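GTPase HflX (Sulfolobus solfataricus P2, PDB 2QTH) binds and hydrolyses GTP with magnesium as cofactor, associates with the 50S ribosomal subunit and may act in protein synthesis or ribosome biogenesis. Local coordinates at residues Ile179-Ile184 / Met229-Val234; Thr193-Ser198 / Ile331-Leu336; Ile262-Ser267 / Thr298-Asp303. All coordinates share one frame; numbering follows the deposited sequence.

Contact 1 of 3, residues Ile179-Ile184 / Met229-Val234; sequences IPSIGI and MLVDTV. With CD (cadmium ion), chain C.
Met229 starts the pairing by donating its N-H to Pro180 O at 2.8 Å. Met229 CB also meets Ile179 CD1 at 3.8 Å, the two side chains passing at a slant. Ile179 places CG1 between its own backbone N and carbonyl carbon (chi1 73°), which carries CD1 up to the Met229 backbone. Beyond CB the methionine chain bends twice and leads away from Ile179-Ile184. Met229 O then accepts the N-H of Ile182 at 2.9 Å and also receives a CA-H contact from Ser181. Leu230 points to the face that also carries Ile182 and Ile184, opposite Met229 and Val231. There its CD2 lies 4.2 Å from Ile182 CB and also touches the CD1 methyl of Ile184. Val231 continues the parallel pattern. Its N reaches Ile182 O at 3.1 Å, and its O takes the N-H of Ile184 at 3.0 Å. Asp232 turns its carboxylate to a cadmium ion instead, with OD2 at 2.2 Å and OD1 more distant. His97 and waters share this metal, and Lys217 is hydrogen-bonded to OD2. Asp232, Thr233 and Val234 begin the DxxG (G3) motif, predicted to bind GTP. Thr233 OG1 lies 2.8 Å from Ile184 O and has Val234 O within reach too, so either carbonyl may take its proton. A valine here lacks the hydroxyl and would probably leave Ile184 O without the close OG1 neighbour, weakening the tie between the G3 turn and the strand. Strand 181-186 is flanked by strands 226-232 and 260-266. Helix 192-200 covers Ile184 and Leu230, while helix 341-355 packs on Pro180 and Ile182.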
# COMPACT_ATOMS: atom_id res chain seq x y z
N ILE A 179 3.91 5.06 24.59
CA ILE A 179 2.71 5.79 24.15
C ILE A 179 1.84 4.87 23.24
O ILE A 179 2.35 4.00 22.58
CB ILE A 179 3.02 7.18 23.46
CG1 ILE A 179 3.61 7.01 22.09
CG2 ILE A 179 3.82 8.20 24.38
CD1 ILE A 179 3.37 8.27 21.19
N PRO A 180 0.51 5.05 23.22
CA PRO A 180 -0.29 4.13 22.41
C PRO A 180 -0.06 4.22 20.88
O PRO A 180 0.19 5.31 20.35
CB PRO A 180 -1.71 4.56 22.75
CG PRO A 180 -1.59 5.95 23.16
CD PRO A 180 -0.32 6.08 23.86
N SER A 181 -0.17 3.08 20.21
CA SER A 181 0.11 2.93 18.79
C SER A 181 -1.17 2.64 18.05
O SER A 181 -1.73 1.60 18.28
CB SER A 181 0.96 1.66 18.61
OG SER A 181 2.23 2.05 18.25
N ILE A 182 -1.59 3.50 17.11
CA ILE A 182 -2.76 3.21 16.34
C ILE A 182 -2.36 3.09 14.88
O ILE A 182 -1.92 4.05 14.27
CB ILE A 182 -3.81 4.35 16.35
CG1 ILE A 182 -4.20 4.85 17.77
CG2 ILE A 182 -5.07 3.88 15.60
CD1 ILE A 182 -4.59 3.80 18.70
N GLY A 183 -2.63 1.93 14.33
CA GLY A 183 -2.32 1.64 12.94
C GLY A 183 -3.45 1.85 11.99
O GLY A 183 -4.61 1.51 12.30
N ILE A 184 -3.15 2.41 10.80
CA ILE A 184 -4.23 2.77 9.86
C ILE A 184 -4.16 1.68 8.80
O ILE A 184 -3.08 1.55 8.10
CB ILE A 184 -4.00 4.17 9.17
CG1 ILE A 184 -4.20 5.38 10.13
CG2 ILE A 184 -5.04 4.40 8.07
CD1 ILE A 184 -3.46 5.29 11.35
N MET A 229 0.92 7.57 18.93
CA MET A 229 1.80 7.25 17.75
C MET A 229 0.92 6.74 16.60
O MET A 229 0.28 5.67 16.73
CB MET A 229 2.84 6.20 18.09
CG MET A 229 3.75 5.80 16.84
SD MET A 229 4.73 7.22 16.35
CE MET A 229 5.84 7.52 17.69
N LEU A 230 0.89 7.48 15.49
CA LEU A 230 0.16 7.05 14.30
C LEU A 230 1.07 6.29 13.34
O LEU A 230 2.16 6.76 13.00
CB LEU A 230 -0.47 8.26 13.60
CG LEU A 230 -1.61 8.95 14.34
CD1 LEU A 230 -2.12 10.15 13.55
CD2 LEU A 230 -2.74 7.97 14.62
N VAL A 231 0.61 5.13 12.89
CA VAL A 231 1.43 4.23 12.10
C VAL A 231 0.80 3.95 10.74
O VAL A 231 -0.27 3.34 10.66
CB VAL A 231 1.68 2.90 12.83
CG1 VAL A 231 2.44 1.93 11.93
CG2 VAL A 231 2.43 3.13 14.13
N ASP A 232 1.46 4.39 9.68
CA ASP A 232 1.09 3.99 8.33
C ASP A 232 1.49 2.54 8.05
O ASP A 232 2.65 2.26 7.75
CB ASP A 232 1.74 4.92 7.30
CG ASP A 232 1.08 4.83 5.93
OD1 ASP A 232 0.08 4.10 5.81
OD2 ASP A 232 1.57 5.49 4.99
N THR A 233 0.53 1.64 8.16
CA THR A 233 0.69 0.28 7.64
C THR A 233 0.40 0.24 6.14
O THR A 233 -0.45 0.97 5.64
CB THR A 233 -0.24 -0.71 8.36
OG1 THR A 233 -1.50 -0.77 7.69
CG2 THR A 233 -0.46 -0.28 9.81
N VAL A 234 1.11 -0.64 5.44
CA VAL A 234 0.75 -0.99 4.07
C VAL A 234 -0.74 -1.30 3.96
O VAL A 234 -1.34 -1.83 4.89
CB VAL A 234 1.56 -2.21 3.57
CG1 VAL A 234 1.06 -3.48 4.23
CG2 VAL A 234 1.48 -2.31 2.06
CD CD C . 0.95 4.22 3.29
O HOH W 1 -0.43 2.09 3.36
O HOH W 2 1.89 5.98 1.94
O HOH W 3 -0.97 5.39 3.40
O HOH W 4 0.56 3.83 0.89

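Contact 2 of 3, residues Thr193-Ser198 / Ile331-Leu336; sequences TSLFNS and IPISAL. With MG (magnesium ion), chain F; GDP (guanosine-5'-diphosphate), chain H.
Leu195 and Ala335 bring their CA atoms to 5.3 Å where helix 193-198 passes the loop that follows strand 331-332, and no hydrogen bond joins the two backbones. The methyl of Ala335 does most of the touching. It points at the helix, meets Ser194 CB at 4.0 Å and lies slightly nearer to the backbone N of Leu195. Leu195 CD1 and Ile333 CD1 meet at 3.7 Å, the two side chains crossing at about a right angle. Ile333 reaches there with CG1 between its backbone N and carbonyl carbon (chi1 62°). Ser198 CB only grazes Ala335 O.

Several polar atoms of both segments bind the nucleotide or its metal. Thr193 N donates to O3B of the GDP at 3.0 Å. Its OG1, turned to lie beside that N (chi1 -59°), binds the magnesium ion at 2.1 Å. The metal also takes O3B and a water that donates to both phosphates. Ser194 uses its backbone N and its OG on one oxygen of the alpha phosphate, with OG 2.6 Å from O1A. From the other segment, Leu336 N donates to the guanine O6 at 3.2 Å in a nearly straight bond of 170°. Leu336 also lays CB and CD2 over one face of the base, CB lying 3.4 Å from GDP C6. Thr193 ends the P-loop (Walker A), and Ser334, Ala335 and Leu336 form the G5 motif of the GTPase fold. Leu341 and Leu344 of helix 341-355 pack on Ser198 and Leu195. The chemistry implies a division of labour: the Ala335 methyl and two branched side chains join the helix to the G5 loop, and GDP bridges their polar atoms, phosphates to one and base to the other.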
# COMPACT_ATOMS: atom_id res chain seq x y z
N THR A 193 -3.84 7.55 3.32
CA THR A 193 -2.77 8.58 3.35
C THR A 193 -3.42 9.90 3.66
O THR A 193 -2.90 10.64 4.48
CB THR A 193 -1.96 8.62 1.99
OG1 THR A 193 -1.43 7.33 1.83
CG2 THR A 193 -0.79 9.73 1.88
N SER A 194 -4.62 10.12 3.10
CA SER A 194 -5.35 11.34 3.36
C SER A 194 -5.66 11.43 4.82
O SER A 194 -5.49 12.50 5.43
CB SER A 194 -6.61 11.43 2.52
OG SER A 194 -6.12 11.42 1.20
N LEU A 195 -6.11 10.34 5.42
CA LEU A 195 -6.41 10.37 6.88
C LEU A 195 -5.16 10.64 7.73
O LEU A 195 -5.18 11.43 8.67
CB LEU A 195 -6.99 9.00 7.34
CG LEU A 195 -7.64 8.94 8.75
CD1 LEU A 195 -8.86 7.99 8.84
CD2 LEU A 195 -6.67 8.39 9.75
N PHE A 196 -4.08 9.95 7.44
CA PHE A 196 -2.81 10.16 8.17
C PHE A 196 -2.38 11.62 8.05
O PHE A 196 -2.05 12.28 9.04
CB PHE A 196 -1.76 9.22 7.58
CG PHE A 196 -0.45 9.21 8.31
CD1 PHE A 196 -0.20 8.28 9.28
CD2 PHE A 196 0.55 10.13 7.96
CE1 PHE A 196 1.02 8.26 9.95
CE2 PHE A 196 1.78 10.12 8.61
CZ PHE A 196 2.03 9.18 9.61
N ASN A 197 -2.41 12.15 6.83
CA ASN A 197 -1.94 13.51 6.62
C ASN A 197 -2.78 14.48 7.36
O ASN A 197 -2.29 15.48 7.96
CB ASN A 197 -1.94 13.82 5.14
CG ASN A 197 -0.77 13.20 4.46
OD1 ASN A 197 0.15 12.65 5.14
ND2 ASN A 197 -0.75 13.27 3.15
N SER A 198 -4.07 14.21 7.33
CA SER A 198 -4.96 15.12 8.01
C SER A 198 -4.76 15.17 9.53
O SER A 198 -4.95 16.27 10.15
CB SER A 198 -6.40 14.79 7.70
OG SER A 198 -7.11 15.58 8.60
N ILE A 331 -17.47 5.50 12.55
CA ILE A 331 -17.82 6.90 12.31
C ILE A 331 -17.65 7.27 10.82
O ILE A 331 -16.78 6.76 10.13
CB ILE A 331 -16.97 7.86 13.21
CG1 ILE A 331 -15.51 7.75 12.83
CG2 ILE A 331 -17.15 7.46 14.74
CD1 ILE A 331 -14.59 8.78 13.56
N PRO A 332 -18.46 8.20 10.34
CA PRO A 332 -18.32 8.71 9.00
C PRO A 332 -17.44 9.94 8.98
O PRO A 332 -17.57 10.82 9.86
CB PRO A 332 -19.77 9.13 8.66
CG PRO A 332 -20.32 9.58 9.97
CD PRO A 332 -19.62 8.81 11.06
N ILE A 333 -16.59 10.03 7.98
CA ILE A 333 -15.74 11.21 7.87
C ILE A 333 -15.52 11.51 6.42
O ILE A 333 -15.81 10.70 5.53
CB ILE A 333 -14.28 10.97 8.46
CG1 ILE A 333 -13.60 9.84 7.66
CG2 ILE A 333 -14.33 10.68 9.98
CD1 ILE A 333 -12.11 9.64 7.97
N SER A 334 -15.02 12.71 6.16
CA SER A 334 -14.39 13.01 4.87
C SER A 334 -12.99 13.55 5.14
O SER A 334 -12.84 14.65 5.66
CB SER A 334 -15.20 13.94 3.99
OG SER A 334 -14.36 14.37 2.94
N ALA A 335 -11.99 12.73 4.90
CA ALA A 335 -10.60 13.20 5.16
C ALA A 335 -10.18 14.32 4.21
O ALA A 335 -9.40 15.19 4.60
CB ALA A 335 -9.59 12.06 5.13
N LEU A 336 -10.77 14.34 3.01
CA LEU A 336 -10.50 15.36 2.00
C LEU A 336 -11.17 16.68 2.35
O LEU A 336 -10.56 17.74 2.25
CB LEU A 336 -11.03 14.96 0.61
CG LEU A 336 -10.93 16.01 -0.50
CD1 LEU A 336 -9.45 16.02 -1.03
CD2 LEU A 336 -11.98 15.74 -1.67
MG MG F . -1.70 6.18 0.06
PB GDP H . -4.93 5.22 0.14
O1B GDP H . -4.35 4.48 -1.07
O2B GDP H . -5.72 4.23 0.97
O3B GDP H . -3.81 5.71 0.96
O3A GDP H . -5.85 6.45 -0.19
PA GDP H . -5.33 8.07 -0.17
O1A GDP H . -5.43 8.94 1.00
O2A GDP H . -3.98 8.15 -0.84
O5' GDP H . -6.60 8.56 -1.04
C5' GDP H . -7.03 7.82 -2.19
C4' GDP H . -7.50 8.87 -3.20
O4' GDP H . -8.78 9.30 -2.74
C3' GDP H . -6.64 10.12 -3.25
O3' GDP H . -6.95 10.72 -4.51
C2' GDP H . -7.23 10.99 -2.17
O2' GDP H . -7.13 12.38 -2.49
C1' GDP H . -8.72 10.61 -2.18
N9 GDP H . -9.38 10.74 -0.85
C8 GDP H . -8.93 10.40 0.39
N7 GDP H . -9.85 10.69 1.39
C5 GDP H . -10.92 11.25 0.73
C6 GDP H . -12.25 11.81 1.10
O6 GDP H . -12.59 11.83 2.28
N1 GDP H . -13.10 12.28 0.15
C2 GDP H . -12.76 12.28 -1.14
N2 GDP H . -13.66 12.80 -2.02
N3 GDP H . -11.54 11.78 -1.59
C4 GDP H . -10.61 11.28 -0.72
O HOH W 5 -2.06 5.87 -2.11

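Contact 3 of 3, residues Ile262-Ser267 / Thr298-Asp303; sequences ILVIDS and TLNKID. With GDP (guanosine-5'-diphosphate), chain H.
Ser267 grips Asn300 O with two donors. Its N comes in the carbonyl plane at 2.9 Å, and its OG donates to Asn300 O at 2.8 Å from 40° above that plane. The hydroxyl can reach because it sits between the serine's own backbone N and carbonyl carbon (chi1 74°). Asn300 also donates its own N-H, to Ile265 O at 2.8 Å, nearly straight at 179°. Ile265 N to Thr298 O and Thr298 N to Leu263 O carry the parallel pairing further. Asp303 reads the guanine edge: GDP N1 donates to Asp303 OD1 at 2.9 Å, and the amino N2 gives a similar bond to OD2. Lys301 runs extended along the opposite face of the base from Leu336, and its NZ donates to the sugar O4' at 3.2 Å. Lys301 NZ also forms a long 3.8 Å salt bridge to Asp266 OD2. The closer partners lie outside: Asn189 O for Lys301 NZ, and Thr268 OG1 for Asp266 OD1. Residues 300-303 are the NKxD (G4) motif, which gives GTPases their preference for guanine. It begins on the last residue of the second strand of a beta-alpha-beta crossover whose helix is 271-288. The Asn300 amide lies at the base, ND2 near GDP N7; ND2 is bonded to Ser190 O of the P-loop and OD1 to Ala335 N. The rest of the contact is mainly packing. Val264 CG1 touches Asn300 CB at 3.7 Å and comes equally near to Thr298 OG1, a buried hydroxyl with no polar partner in the model. On the other face, Ile265 CB lies against Leu299 CD1, and Leu299 CG meets Ser267 CB. Helix 271-288 packs on Ile265, and Leu195 of helix 192-200 on Val264 and Thr298.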
# COMPACT_ATOMS: atom_id res chain seq x y z
N ILE A 262 -7.21 1.72 13.03
CA ILE A 262 -8.27 2.46 12.35
C ILE A 262 -8.44 1.76 11.02
O ILE A 262 -7.47 1.70 10.26
CB ILE A 262 -7.84 3.95 12.09
CG1 ILE A 262 -7.73 4.71 13.49
CG2 ILE A 262 -8.86 4.66 11.01
CD1 ILE A 262 -6.96 6.15 13.50
N LEU A 263 -9.66 1.29 10.73
CA LEU A 263 -9.94 0.65 9.44
C LEU A 263 -10.73 1.56 8.55
O LEU A 263 -11.87 2.03 8.89
CB LEU A 263 -10.79 -0.61 9.65
CG LEU A 263 -11.32 -1.28 8.40
CD1 LEU A 263 -10.22 -1.78 7.49
CD2 LEU A 263 -12.31 -2.57 8.81
N VAL A 264 -10.12 1.86 7.41
CA VAL A 264 -10.67 2.88 6.53
C VAL A 264 -11.42 2.17 5.45
O VAL A 264 -10.88 1.18 4.89
CB VAL A 264 -9.62 3.90 5.91
CG1 VAL A 264 -10.40 5.10 5.35
CG2 VAL A 264 -8.62 4.45 6.99
N ILE A 265 -12.60 2.67 5.13
CA ILE A 265 -13.54 2.03 4.14
C ILE A 265 -14.11 3.11 3.27
O ILE A 265 -14.56 4.17 3.79
CB ILE A 265 -14.75 1.31 4.81
CG1 ILE A 265 -14.25 0.32 5.88
CG2 ILE A 265 -15.61 0.52 3.71
CD1 ILE A 265 -13.48 -0.92 5.29
N ASP A 266 -14.08 2.87 1.96
CA ASP A 266 -14.60 3.84 1.00
C ASP A 266 -16.14 3.84 1.06
O ASP A 266 -16.74 2.88 0.57
CB ASP A 266 -14.09 3.45 -0.40
CG ASP A 266 -14.41 4.49 -1.47
OD1 ASP A 266 -15.31 5.34 -1.24
OD2 ASP A 266 -13.78 4.42 -2.55
N SER A 267 -16.78 4.91 1.61
CA SER A 267 -18.26 5.00 1.60
C SER A 267 -18.95 5.05 0.21
O SER A 267 -20.18 4.92 0.14
CB SER A 267 -18.82 6.19 2.45
OG SER A 267 -18.61 7.45 1.82
N THR A 298 -13.58 3.92 10.02
CA THR A 298 -13.99 5.18 9.52
C THR A 298 -14.49 5.02 8.11
O THR A 298 -13.74 4.67 7.21
CB THR A 298 -12.81 6.22 9.53
OG1 THR A 298 -11.67 5.70 8.79
CG2 THR A 298 -12.29 6.41 10.92
N LEU A 299 -15.76 5.39 7.92
CA LEU A 299 -16.38 5.29 6.64
C LEU A 299 -16.06 6.62 6.00
O LEU A 299 -16.51 7.65 6.47
CB LEU A 299 -17.87 5.05 6.95
CG LEU A 299 -18.75 4.73 5.75
CD1 LEU A 299 -18.13 3.42 5.10
CD2 LEU A 299 -20.20 4.52 6.16
N ASN A 300 -15.18 6.64 5.00
CA ASN A 300 -14.53 7.84 4.50
C ASN A 300 -15.15 8.23 3.17
O ASN A 300 -15.87 7.43 2.59
CB ASN A 300 -13.00 7.53 4.28
CG ASN A 300 -12.15 8.78 4.00
OD1 ASN A 300 -12.39 9.86 4.52
ND2 ASN A 300 -11.13 8.62 3.14
N LYS A 301 -14.80 9.42 2.70
CA LYS A 301 -15.20 9.97 1.39
C LYS A 301 -16.67 10.27 1.36
O LYS A 301 -17.27 10.27 0.29
CB LYS A 301 -14.82 9.05 0.20
CG LYS A 301 -13.39 8.60 0.23
CD LYS A 301 -12.99 7.87 -1.13
CE LYS A 301 -11.50 7.65 -1.25
NZ LYS A 301 -11.11 7.16 -2.67
N ILE A 302 -17.25 10.51 2.53
CA ILE A 302 -18.68 10.70 2.64
C ILE A 302 -19.17 11.86 1.80
O ILE A 302 -20.34 11.86 1.44
CB ILE A 302 -19.20 10.85 4.10
CG1 ILE A 302 -18.74 12.19 4.75
CG2 ILE A 302 -18.97 9.49 4.93
CD1 ILE A 302 -19.24 12.37 6.22
N ASP A 303 -18.29 12.81 1.50
CA ASP A 303 -18.64 13.93 0.62
C ASP A 303 -19.06 13.48 -0.79
O ASP A 303 -19.89 14.15 -1.43
CB ASP A 303 -17.48 14.94 0.50
CG ASP A 303 -16.18 14.31 0.10
OD1 ASP A 303 -15.63 13.50 0.91
OD2 ASP A 303 -15.70 14.63 -1.00
PB GDP H . -4.93 5.22 0.14
O1B GDP H . -4.35 4.48 -1.07
O2B GDP H . -5.72 4.23 0.97
O3B GDP H . -3.81 5.71 0.96
O3A GDP H . -5.85 6.45 -0.19
PA GDP H . -5.33 8.07 -0.17
O1A GDP H . -5.43 8.94 1.00
O2A GDP H . -3.98 8.15 -0.84
O5' GDP H . -6.60 8.56 -1.04
C5' GDP H . -7.03 7.82 -2.19
C4' GDP H . -7.50 8.87 -3.20
O4' GDP H . -8.78 9.30 -2.74
C3' GDP H . -6.64 10.12 -3.25
O3' GDP H . -6.95 10.72 -4.51
C2' GDP H . -7.23 10.99 -2.17
O2' GDP H . -7.13 12.38 -2.49
C1' GDP H . -8.72 10.61 -2.18
N9 GDP H . -9.38 10.74 -0.85
C8 GDP H . -8.93 10.40 0.39
N7 GDP H . -9.85 10.69 1.39
C5 GDP H . -10.92 11.25 0.73
C6 GDP H . -12.25 11.81 1.10
O6 GDP H . -12.59 11.83 2.28
N1 GDP H . -13.10 12.28 0.15
C2 GDP H . -12.76 12.28 -1.14
N2 GDP H . -13.66 12.80 -2.02
N3 GDP H . -11.54 11.78 -1.59
C4 GDP H . -10.61 11.28 -0.72

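All three contacts are largely buried, and all belong to the GTPase domain. Contacts 1 and 3 are parallel strand pairs of one sheet, joined directly because strand 181-186 of contact 1 neighbours strand 260-266 of contact 3. Contact 2 differs: a helix meets a loop without hydrogen bonds between them. Its Leu195 packs on Ile184 of contact 1, and its Ile331 O pairs with Leu299 N of contact 3 across neighbouring strands. Exposure appears at Ile179, at the end of contact 1. Contacts 2 and 3 lie close together, centres about 8 Å apart, and share GDP. Contact 1 ends at the predicted GTP-binding residues 232-234, where Asp232 binds cadmium in this crystal.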